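Local coordinates for 65 kDa virulence protein (Salmonella typhimurium, PDB 2GWM) that probably transfers ADP-ribose from NAD+ to an arginine of host actin, blocking its polymerisation into filaments, through the ADP-ribosyltransferase domain described here, at residues 75-87 and 116-130. Residues are numbered along the deposited sequence; the frame is centred on the assembly and turned at random.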
ATOM      1  N   ASP A  75      12.385 -13.584  -0.999  1.00 29.25           N
ATOM      2  CA  ASP A  75      11.737 -14.740  -1.615  1.00 29.64           C
ATOM      3  C   ASP A  75      10.247 -14.864  -1.367  1.00 28.93           C
ATOM      4  O   ASP A  75       9.671 -15.924  -1.642  1.00 29.24           O
ATOM      5  CB  ASP A  75      12.438 -16.032  -1.132  1.00 30.40           C
ATOM      6  CG  ASP A  75      13.795 -16.246  -1.778  1.00 34.13           C
ATOM      7  OD1 ASP A  75      14.159 -15.527  -2.745  1.00 35.93           O
ATOM      8  OD2 ASP A  75      14.514 -17.186  -1.350  1.00 41.56           O
ATOM      9  N   HIS A  76       9.606 -13.841  -0.805  1.00 27.86           N
ATOM     10  CA  HIS A  76       8.166 -13.896  -0.475  1.00 26.86           C
ATOM     11  C   HIS A  76       7.319 -14.165  -1.681  1.00 25.94           C
ATOM     12  O   HIS A  76       7.583 -13.649  -2.770  1.00 25.24           O
ATOM     13  CB  HIS A  76       7.713 -12.623   0.205  1.00 27.46           C
ATOM     14  CG  HIS A  76       8.449 -12.353   1.466  1.00 26.12           C
ATOM     15  ND1 HIS A  76       9.630 -11.652   1.478  1.00 27.98           N
ATOM     16  CD2 HIS A  76       8.225 -12.742   2.743  1.00 28.98           C
ATOM     17  CE1 HIS A  76      10.090 -11.590   2.713  1.00 26.77           C
ATOM     18  NE2 HIS A  76       9.275 -12.263   3.497  1.00 28.15           N
ATOM     19  N   ARG A  77       6.327 -15.045  -1.481  1.00 25.73           N
ATOM     20  CA  ARG A  77       5.402 -15.399  -2.562  1.00 25.70           C
ATOM     21  C   ARG A  77       3.970 -15.094  -2.207  1.00 23.49           C
ATOM     22  O   ARG A  77       3.085 -15.329  -3.030  1.00 23.76           O
ATOM     23  CB  ARG A  77       5.545 -16.854  -2.969  1.00 26.29           C
ATOM     24  CG  ARG A  77       6.883 -17.167  -3.638  1.00 26.35           C
ATOM     25  CD  ARG A  77       7.155 -16.481  -5.020  1.00 28.32           C
ATOM     26  NE  ARG A  77       6.153 -16.852  -6.027  1.00 28.18           N
ATOM     27  CZ  ARG A  77       6.246 -17.866  -6.876  1.00 31.09           C
ATOM     28  NH1 ARG A  77       7.299 -18.657  -6.869  1.00 32.98           N
ATOM     29  NH2 ARG A  77       5.264 -18.089  -7.739  1.00 31.99           N
ATOM     30  N   VAL A  78       3.746 -14.487  -1.038  1.00 22.85           N
ATOM     31  CA  VAL A  78       2.444 -14.007  -0.632  1.00 22.87           C
ATOM     32  C   VAL A  78       2.630 -12.935   0.437  1.00 23.32           C
ATOM     33  O   VAL A  78       3.547 -12.977   1.243  1.00 25.70           O
ATOM     34  CB  VAL A  78       1.575 -15.199  -0.124  1.00 23.84           C
ATOM     35  CG1 VAL A  78       2.189 -15.821   1.145  1.00 25.34           C
ATOM     36  CG2 VAL A  78       0.126 -14.806   0.053  1.00 22.68           C
ATOM     37  N   VAL A  79       1.746 -11.961   0.427  1.00 22.22           N
ATOM     38  CA  VAL A  79       1.713 -10.932   1.461  1.00 21.96           C
ATOM     39  C   VAL A  79       0.253 -10.618   1.768  1.00 21.55           C
ATOM     40  O   VAL A  79      -0.666 -11.048   1.037  1.00 21.36           O
ATOM     41  CB  VAL A  79       2.453  -9.609   1.004  1.00 22.45           C
ATOM     42  CG1 VAL A  79       3.926  -9.819   0.937  1.00 23.72           C
ATOM     43  CG2 VAL A  79       1.899  -9.108  -0.276  1.00 22.31           C
ATOM     44  N   TYR A  80       0.023  -9.838   2.811  1.00 20.61           N
ATOM     45  CA  TYR A  80      -1.306  -9.649   3.336  1.00 22.07           C
ATOM     46  C   TYR A  80      -1.592  -8.211   3.599  1.00 21.86           C
ATOM     47  O   TYR A  80      -0.678  -7.395   3.894  1.00 23.67           O
ATOM     48  CB  TYR A  80      -1.482 -10.374   4.699  1.00 24.59           C
ATOM     49  CG  TYR A  80      -0.999 -11.788   4.669  1.00 26.62           C
ATOM     50  CD1 TYR A  80      -1.768 -12.768   4.077  1.00 29.42           C
ATOM     51  CD2 TYR A  80       0.259 -12.129   5.101  1.00 28.82           C
ATOM     52  CE1 TYR A  80      -1.331 -14.074   3.995  1.00 31.41           C
ATOM     53  CE2 TYR A  80       0.731 -13.450   5.020  1.00 31.67           C
ATOM     54  CZ  TYR A  80      -0.102 -14.430   4.464  1.00 30.22           C
ATOM     55  OH  TYR A  80       0.242 -15.763   4.336  1.00 34.77           O
ATOM     56  N   ARG A  81      -2.866  -7.867   3.498  1.00 21.48           N
ATOM     57  CA  ARG A  81      -3.338  -6.544   3.808  1.00 23.65           C
ATOM     58  C   ARG A  81      -4.777  -6.574   4.279  1.00 23.27           C
ATOM     59  O   ARG A  81      -5.583  -7.177   3.623  1.00 24.71           O
ATOM     60  CB  ARG A  81      -3.183  -5.580   2.633  1.00 25.20           C
ATOM     61  CG  ARG A  81      -3.637  -4.209   2.928  1.00 28.44           C
ATOM     62  CD  ARG A  81      -2.894  -3.536   4.059  1.00 33.95           C
ATOM     63  NE  ARG A  81      -3.434  -2.207   4.302  1.00 36.69           N
ATOM     64  CZ  ARG A  81      -3.198  -1.134   3.550  1.00 40.92           C
ATOM     65  NH1 ARG A  81      -2.414  -1.204   2.494  1.00 40.02           N
ATOM     66  NH2 ARG A  81      -3.761   0.036   3.874  1.00 40.62           N
ATOM     67  N   GLY A  82      -5.052  -5.927   5.391  1.00 23.23           N
ATOM     68  CA  GLY A  82      -6.412  -5.643   5.842  1.00 23.38           C
ATOM     69  C   GLY A  82      -6.865  -4.302   5.287  1.00 25.68           C
ATOM     70  O   GLY A  82      -6.084  -3.301   5.347  1.00 28.49           O
ATOM     71  N   LEU A  83      -8.068  -4.250   4.706  1.00 25.64           N
ATOM     72  CA  LEU A  83      -8.721  -3.032   4.159  1.00 27.88           C
ATOM     73  C   LEU A  83     -10.132  -2.858   4.715  1.00 26.91           C
ATOM     74  O   LEU A  83     -10.847  -3.813   5.007  1.00 24.30           O
ATOM     75  CB  LEU A  83      -8.860  -3.066   2.611  1.00 28.88           C
ATOM     76  CG  LEU A  83      -7.711  -3.026   1.631  1.00 35.11           C
ATOM     77  CD1 LEU A  83      -8.260  -2.952   0.224  1.00 35.61           C
ATOM     78  CD2 LEU A  83      -6.828  -1.844   1.894  1.00 35.39           C
ATOM     79  N   LYS A  84     -10.583  -1.618   4.808  1.00 26.91           N
ATOM     80  CA  LYS A  84     -11.944  -1.329   5.084  1.00 28.17           C
ATOM     81  C   LYS A  84     -12.551  -1.013   3.760  1.00 27.87           C
ATOM     82  O   LYS A  84     -12.273   0.071   3.181  1.00 30.79           O
ATOM     83  CB  LYS A  84     -12.014  -0.138   6.017  1.00 28.75           C
ATOM     84  CG  LYS A  84     -13.342   0.102   6.544  1.00 30.96           C
ATOM     85  CD  LYS A  84     -13.344   1.277   7.491  1.00 34.26           C
ATOM     86  CE  LYS A  84     -14.598   1.260   8.334  1.00 40.64           C
ATOM     87  NZ  LYS A  84     -15.853   0.924   7.547  1.00 45.15           N
ATOM     88  N   LEU A  85     -13.342  -1.937   3.217  1.00 25.90           N
ATOM     89  CA  LEU A  85     -14.052  -1.712   1.960  1.00 26.17           C
ATOM     90  C   LEU A  85     -15.529  -1.498   2.079  1.00 27.15           C
ATOM     91  O   LEU A  85     -16.154  -1.161   1.078  1.00 27.67           O
ATOM     92  CB  LEU A  85     -13.843  -2.862   0.977  1.00 26.20           C
ATOM     93  CG  LEU A  85     -12.467  -3.115   0.416  1.00 27.58           C
ATOM     94  CD1 LEU A  85     -12.566  -4.306  -0.576  1.00 29.08           C
ATOM     95  CD2 LEU A  85     -11.902  -1.863  -0.243  1.00 30.58           C
ATOM     96  N   ASP A  86     -16.119  -1.642   3.265  1.00 27.15           N
ATOM     97  CA  ASP A  86     -17.556  -1.576   3.398  1.00 28.52           C
ATOM     98  C   ASP A  86     -18.109  -0.187   3.703  1.00 30.11           C
ATOM     99  O   ASP A  86     -19.287  -0.073   4.047  1.00 29.86           O
ATOM    100  CB  ASP A  86     -18.044  -2.600   4.432  1.00 29.05           C
ATOM    101  CG  ASP A  86     -17.889  -3.999   3.945  1.00 29.32           C
ATOM    102  OD1 ASP A  86     -18.242  -4.252   2.810  1.00 27.32           O
ATOM    103  OD2 ASP A  86     -17.442  -4.869   4.695  1.00 31.48           O
ATOM    104  N   LYS A  87     -17.296   0.844   3.487  1.00 31.93           N
ATOM    105  CA  LYS A  87     -17.760   2.247   3.598  1.00 34.58           C
ATOM    106  C   LYS A  87     -18.659   2.584   2.404  1.00 36.19           C
ATOM    107  O   LYS A  87     -18.291   2.299   1.264  1.00 36.18           O
ATOM    108  CB  LYS A  87     -16.578   3.211   3.596  1.00 35.18           C
ATOM    109  CG  LYS A  87     -15.442   2.871   4.565  1.00 37.35           C
ATOM    110  CD  LYS A  87     -14.530   4.048   4.937  1.00 39.00           C
ATOM    111  CE  LYS A  87     -14.115   4.888   3.743  1.00 42.34           C
ATOM    112  NZ  LYS A  87     -13.617   6.255   4.148  1.00 45.77           N
ATOM    113  N   LYS A 116       1.630 -10.840   8.554  1.00 26.49           N
ATOM    114  CA  LYS A 116       0.280 -10.868   9.076  1.00 28.39           C
ATOM    115  C   LYS A 116      -0.628  -9.795   8.491  1.00 27.75           C
ATOM    116  O   LYS A 116      -0.169  -8.795   7.976  1.00 28.52           O
ATOM    117  CB  LYS A 116       0.359 -10.707  10.579  1.00 28.97           C
ATOM    118  CG  LYS A 116       0.593  -9.280  10.993  1.00 32.52           C
ATOM    119  CD  LYS A 116       0.658  -9.185  12.501  1.00 35.31           C
ATOM    120  CE  LYS A 116       2.059  -8.869  13.026  1.00 38.59           C
ATOM    121  NZ  LYS A 116       2.041  -8.759  14.548  1.00 40.13           N
ATOM    122  N   ALA A 117      -1.932 -10.010   8.560  1.00 26.57           N
ATOM    123  CA  ALA A 117      -2.865  -8.913   8.219  1.00 26.46           C
ATOM    124  C   ALA A 117      -3.495  -8.358   9.478  1.00 26.21           C
ATOM    125  O   ALA A 117      -3.847  -9.101  10.396  1.00 27.09           O
ATOM    126  CB  ALA A 117      -3.933  -9.428   7.361  1.00 27.52           C
ATOM    127  N   TRP A 118      -3.675  -7.051   9.482  1.00 25.18           N
ATOM    128  CA  TRP A 118      -4.462  -6.390  10.503  1.00 27.27           C
ATOM    129  C   TRP A 118      -5.909  -6.551  10.153  1.00 24.87           C
ATOM    130  O   TRP A 118      -6.385  -6.224   9.073  1.00 25.99           O
ATOM    131  CB  TRP A 118      -4.072  -4.916  10.627  1.00 30.81           C
ATOM    132  CG  TRP A 118      -2.709  -4.851  11.325  1.00 34.89           C
ATOM    133  CD1 TRP A 118      -1.486  -5.192  10.788  1.00 40.26           C
ATOM    134  CD2 TRP A 118      -2.475  -4.528  12.679  1.00 38.12           C
ATOM    135  NE1 TRP A 118      -0.504  -5.040  11.735  1.00 41.68           N
ATOM    136  CE2 TRP A 118      -1.086  -4.636  12.904  1.00 39.24           C
ATOM    137  CE3 TRP A 118      -3.293  -4.114  13.724  1.00 40.45           C
ATOM    138  CZ2 TRP A 118      -0.511  -4.361  14.128  1.00 40.15           C
ATOM    139  CZ3 TRP A 118      -2.723  -3.844  14.948  1.00 40.63           C
ATOM    140  CH2 TRP A 118      -1.337  -3.962  15.140  1.00 41.13           C
ATOM    141  N   ILE A 119      -6.627  -7.096  11.109  1.00 22.28           N
ATOM    142  CA  ILE A 119      -8.052  -7.408  10.897  1.00 22.57           C
ATOM    143  C   ILE A 119      -8.845  -6.169  10.508  1.00 21.23           C
ATOM    144  O   ILE A 119      -8.628  -5.070  11.060  1.00 22.72           O
ATOM    145  CB  ILE A 119      -8.593  -8.042  12.144  1.00 21.05           C
ATOM    146  CG1 ILE A 119      -7.955  -9.422  12.403  1.00 20.68           C
ATOM    147  CG2 ILE A 119     -10.155  -8.127  12.091  1.00 21.61           C
ATOM    148  CD1 ILE A 119      -8.213  -9.998  13.744  1.00 23.65           C
ATOM    149  N   ASN A 120      -9.701  -6.332   9.515  1.00 21.24           N
ATOM    150  CA  ASN A 120     -10.601  -5.342   9.031  1.00 21.52           C
ATOM    151  C   ASN A 120     -11.738  -6.052   8.305  1.00 19.84           C
ATOM    152  O   ASN A 120     -11.778  -7.285   8.299  1.00 20.33           O
ATOM    153  CB  ASN A 120      -9.875  -4.397   8.063  1.00 24.98           C
ATOM    154  CG  ASN A 120     -10.346  -2.989   8.140  1.00 26.85           C
ATOM    155  OD1 ASN A 120     -11.555  -2.710   8.255  1.00 28.97           O
ATOM    156  ND2 ASN A 120      -9.364  -2.026   8.066  1.00 31.47           N
ATOM    157  N   ASP A 121     -12.657  -5.307   7.707  1.00 19.12           N
ATOM    158  CA  ASP A 121     -13.761  -5.989   7.015  1.00 20.11           C
ATOM    159  C   ASP A 121     -13.314  -6.892   5.866  1.00 18.78           C
ATOM    160  O   ASP A 121     -13.959  -7.891   5.564  1.00 19.39           O
ATOM    161  CB  ASP A 121     -14.928  -5.058   6.641  1.00 21.51           C
ATOM    162  CG  ASP A 121     -14.642  -4.024   5.525  1.00 22.92           C
ATOM    163  OD1 ASP A 121     -14.051  -4.402   4.494  1.00 22.94           O
ATOM    164  OD2 ASP A 121     -15.072  -2.821   5.696  1.00 24.43           O
ATOM    165  N   THR A 122     -12.192  -6.556   5.265  1.00 18.17           N
ATOM    166  CA  THR A 122     -11.639  -7.288   4.151  1.00 18.64           C
ATOM    167  C   THR A 122     -10.194  -7.673   4.434  1.00 19.40           C
ATOM    168  O   THR A 122      -9.375  -6.812   4.809  1.00 20.65           O
ATOM    169  CB  THR A 122     -11.707  -6.418   2.887  1.00 20.18           C
ATOM    170  OG1 THR A 122     -13.039  -6.056   2.634  1.00 21.35           O
ATOM    171  CG2 THR A 122     -11.136  -7.130   1.714  1.00 21.41           C
ATOM    172  N   ILE A 123      -9.842  -8.925   4.241  1.00 18.23           N
ATOM    173  CA  ILE A 123      -8.484  -9.377   4.289  1.00 19.23           C
ATOM    174  C   ILE A 123      -8.083  -9.744   2.887  1.00 19.69           C
ATOM    175  O   ILE A 123      -8.711 -10.557   2.211  1.00 19.32           O
ATOM    176  CB  ILE A 123      -8.298 -10.640   5.169  1.00 20.10           C
ATOM    177  CG1 ILE A 123      -8.888 -10.464   6.568  1.00 22.82           C
ATOM    178  CG2 ILE A 123      -6.833 -11.041   5.273  1.00 21.69           C
ATOM    179  CD1 ILE A 123      -8.425  -9.265   7.299  1.00 22.82           C
ATOM    180  N   LEU A 124      -7.029  -9.097   2.414  1.00 19.18           N
ATOM    181  CA  LEU A 124      -6.413  -9.464   1.126  1.00 18.74           C
ATOM    182  C   LEU A 124      -5.271 -10.435   1.315  1.00 19.62           C
ATOM    183  O   LEU A 124      -4.354 -10.217   2.114  1.00 20.25           O
ATOM    184  CB  LEU A 124      -5.841  -8.214   0.464  1.00 19.48           C
ATOM    185  CG  LEU A 124      -6.798  -7.084   0.264  1.00 20.63           C
ATOM    186  CD1 LEU A 124      -6.124  -5.913  -0.480  1.00 22.05           C
ATOM    187  CD2 LEU A 124      -8.083  -7.444  -0.398  1.00 24.36           C
ATOM    188  N   ASN A 125      -5.307 -11.544   0.565  1.00 18.84           N
ATOM    189  CA  ASN A 125      -4.304 -12.552   0.519  1.00 19.39           C
ATOM    190  C   ASN A 125      -3.725 -12.437  -0.873  1.00 19.20           C
ATOM    191  O   ASN A 125      -4.351 -12.747  -1.813  1.00 20.10           O
ATOM    192  CB  ASN A 125      -5.006 -13.940   0.698  1.00 20.20           C
ATOM    193  CG  ASN A 125      -4.067 -15.095   0.659  1.00 21.41           C
ATOM    194  OD1 ASN A 125      -3.003 -15.089   1.302  1.00 25.08           O
ATOM    195  ND2 ASN A 125      -4.469 -16.163  -0.094  1.00 24.15           N
ATOM    196  N   ILE A 126      -2.542 -11.840  -0.946  1.00 19.25           N
ATOM    197  CA  ILE A 126      -1.938 -11.375  -2.203  1.00 20.20           C
ATOM    198  C   ILE A 126      -0.762 -12.214  -2.622  1.00 19.27           C
ATOM    199  O   ILE A 126       0.313 -12.132  -2.016  1.00 20.68           O
ATOM    200  CB  ILE A 126      -1.498  -9.900  -2.063  1.00 20.09           C
ATOM    201  CG1 ILE A 126      -2.635  -9.005  -1.626  1.00 20.74           C
ATOM    202  CG2 ILE A 126      -0.945  -9.406  -3.397  1.00 21.31           C
ATOM    203  CD1 ILE A 126      -2.210  -7.592  -1.333  1.00 22.02           C
ATOM    204  N   TYR A 127      -0.960 -13.037  -3.646  1.00 20.03           N
ATOM    205  CA  TYR A 127       0.098 -13.875  -4.156  1.00 20.63           C
ATOM    206  C   TYR A 127       1.036 -13.095  -5.050  1.00 19.87           C
ATOM    207  O   TYR A 127       0.606 -12.262  -5.835  1.00 20.51           O
ATOM    208  CB  TYR A 127      -0.476 -15.049  -4.917  1.00 21.00           C
ATOM    209  CG  TYR A 127      -1.229 -15.993  -3.967  1.00 21.34           C
ATOM    210  CD1 TYR A 127      -0.533 -16.752  -3.036  1.00 21.04           C
ATOM    211  CD2 TYR A 127      -2.625 -16.050  -3.948  1.00 24.45           C
ATOM    212  CE1 TYR A 127      -1.178 -17.628  -2.198  1.00 23.67           C
ATOM    213  CE2 TYR A 127      -3.296 -16.888  -3.078  1.00 26.25           C
ATOM    214  CZ  TYR A 127      -2.572 -17.672  -2.175  1.00 25.18           C
ATOM    215  OH  TYR A 127      -3.276 -18.518  -1.322  1.00 27.56           O
ATOM    216  N   LEU A 128       2.300 -13.444  -4.985  1.00 20.23           N
ATOM    217  CA  LEU A 128       3.345 -12.767  -5.724  1.00 20.57           C
ATOM    218  C   LEU A 128       4.098 -13.733  -6.557  1.00 20.37           C
ATOM    219  O   LEU A 128       4.319 -14.839  -6.124  1.00 21.40           O
ATOM    220  CB  LEU A 128       4.354 -12.140  -4.751  1.00 20.68           C
ATOM    221  CG  LEU A 128       3.736 -11.157  -3.762  1.00 21.50           C
ATOM    222  CD1 LEU A 128       4.838 -10.642  -2.843  1.00 23.66           C
ATOM    223  CD2 LEU A 128       2.981  -9.988  -4.418  1.00 20.81           C
ATOM    224  N   GLU A 129       4.457 -13.341  -7.770  1.00 20.95           N
ATOM    225  CA  GLU A 129       5.353 -14.134  -8.607  1.00 21.29           C
ATOM    226  C   GLU A 129       6.754 -13.560  -8.571  1.00 21.91           C
ATOM    227  O   GLU A 129       6.943 -12.402  -8.229  1.00 21.96           O
ATOM    228  CB  GLU A 129       4.854 -14.163 -10.055  1.00 21.95           C
ATOM    229  CG  GLU A 129       3.562 -14.883 -10.279  1.00 27.30           C
ATOM    230  CD  GLU A 129       3.571 -16.266  -9.697  1.00 29.92           C
ATOM    231  OE1 GLU A 129       4.528 -17.021 -10.049  1.00 34.38           O
ATOM    232  OE2 GLU A 129       2.653 -16.602  -8.899  1.00 32.14           O
ATOM    233  N   LYS A 130       7.736 -14.376  -8.920  1.00 23.14           N
ATOM    234  CA  LYS A 130       9.150 -13.989  -8.781  1.00 24.40           C
ATOM    235  C   LYS A 130       9.411 -12.774  -9.611  1.00 24.14           C
ATOM    236  O   LYS A 130       8.895 -12.670 -10.691  1.00 24.84           O
ATOM    237  CB  LYS A 130      10.051 -15.102  -9.252  1.00 24.95           C
ATOM    238  CG  LYS A 130      10.176 -16.273  -8.343  1.00 29.64           C
ATOM    239  CD  LYS A 130      11.058 -17.303  -9.057  1.00 31.25           C
ATOM    240  CE  LYS A 130      10.959 -18.721  -8.541  1.00 34.55           C
ATOM    241  NZ  LYS A 130      11.803 -19.638  -9.348  1.00 36.73           N
TER
HETATM  242  O   HOH W   1      -1.813 -17.293   2.118  1.00 31.00           O
HETATM  243  O   HOH W   2      -2.825  -5.135   7.349  1.00 27.16           O
HETATM  244  O   HOH W   3      -6.389  -3.220   8.651  1.00 28.34           O
HETATM  245  O   HOH W   4     -15.822  -1.688   7.909  1.00 32.19           O
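Just past the paired strands, Asp121 accepts Leu85 N and Asp86 N, one on each carboxylate oxygen. Its CG lies between backbone N and carbonyl carbon (chi1 70°), placing Asp121 OD1 2.9 Å from Leu85 N, met on the syn lone pair; Asp86 N reaches OD2 from the syn side, tilted out of the carboxylate plane. OD1 also takes the Thr122 hydroxyl and OD2 a water shared with Lys84 NZ; Arg192, paired with Asp86, probably eases the crowding of both carboxylates. At the other end Arg77 bends at chi2 and chi3: NE donates to Leu128 O (2.7 Å) in the guanidinium plane, and NH2 forms a salt bridge with Glu129 OE1 (2.6 Å), the guanidinium and carboxylate planes 86° apart. Between these ends run paired backbone bonds at Val79–Ile126, Arg81–Leu124 and Leu83–Thr122. On one face Leu83 CD1 meets Leu124 CD1 at 3.7 Å; on the other the Tyr80 ring lies alongside the Asn125 amide, planes 14° apart. Leu83 CD2 sits over the Arg81 guanidinium, whose NH1 bonds to Ser111 O. Arg81, Ser111 and Glu148 are predicted active-site residues, consistent with the R-S-E class of mono-ADP-ribosyltransferases, its arginine here on strand 78-83, at the edge of the five-stranded mixed sheet.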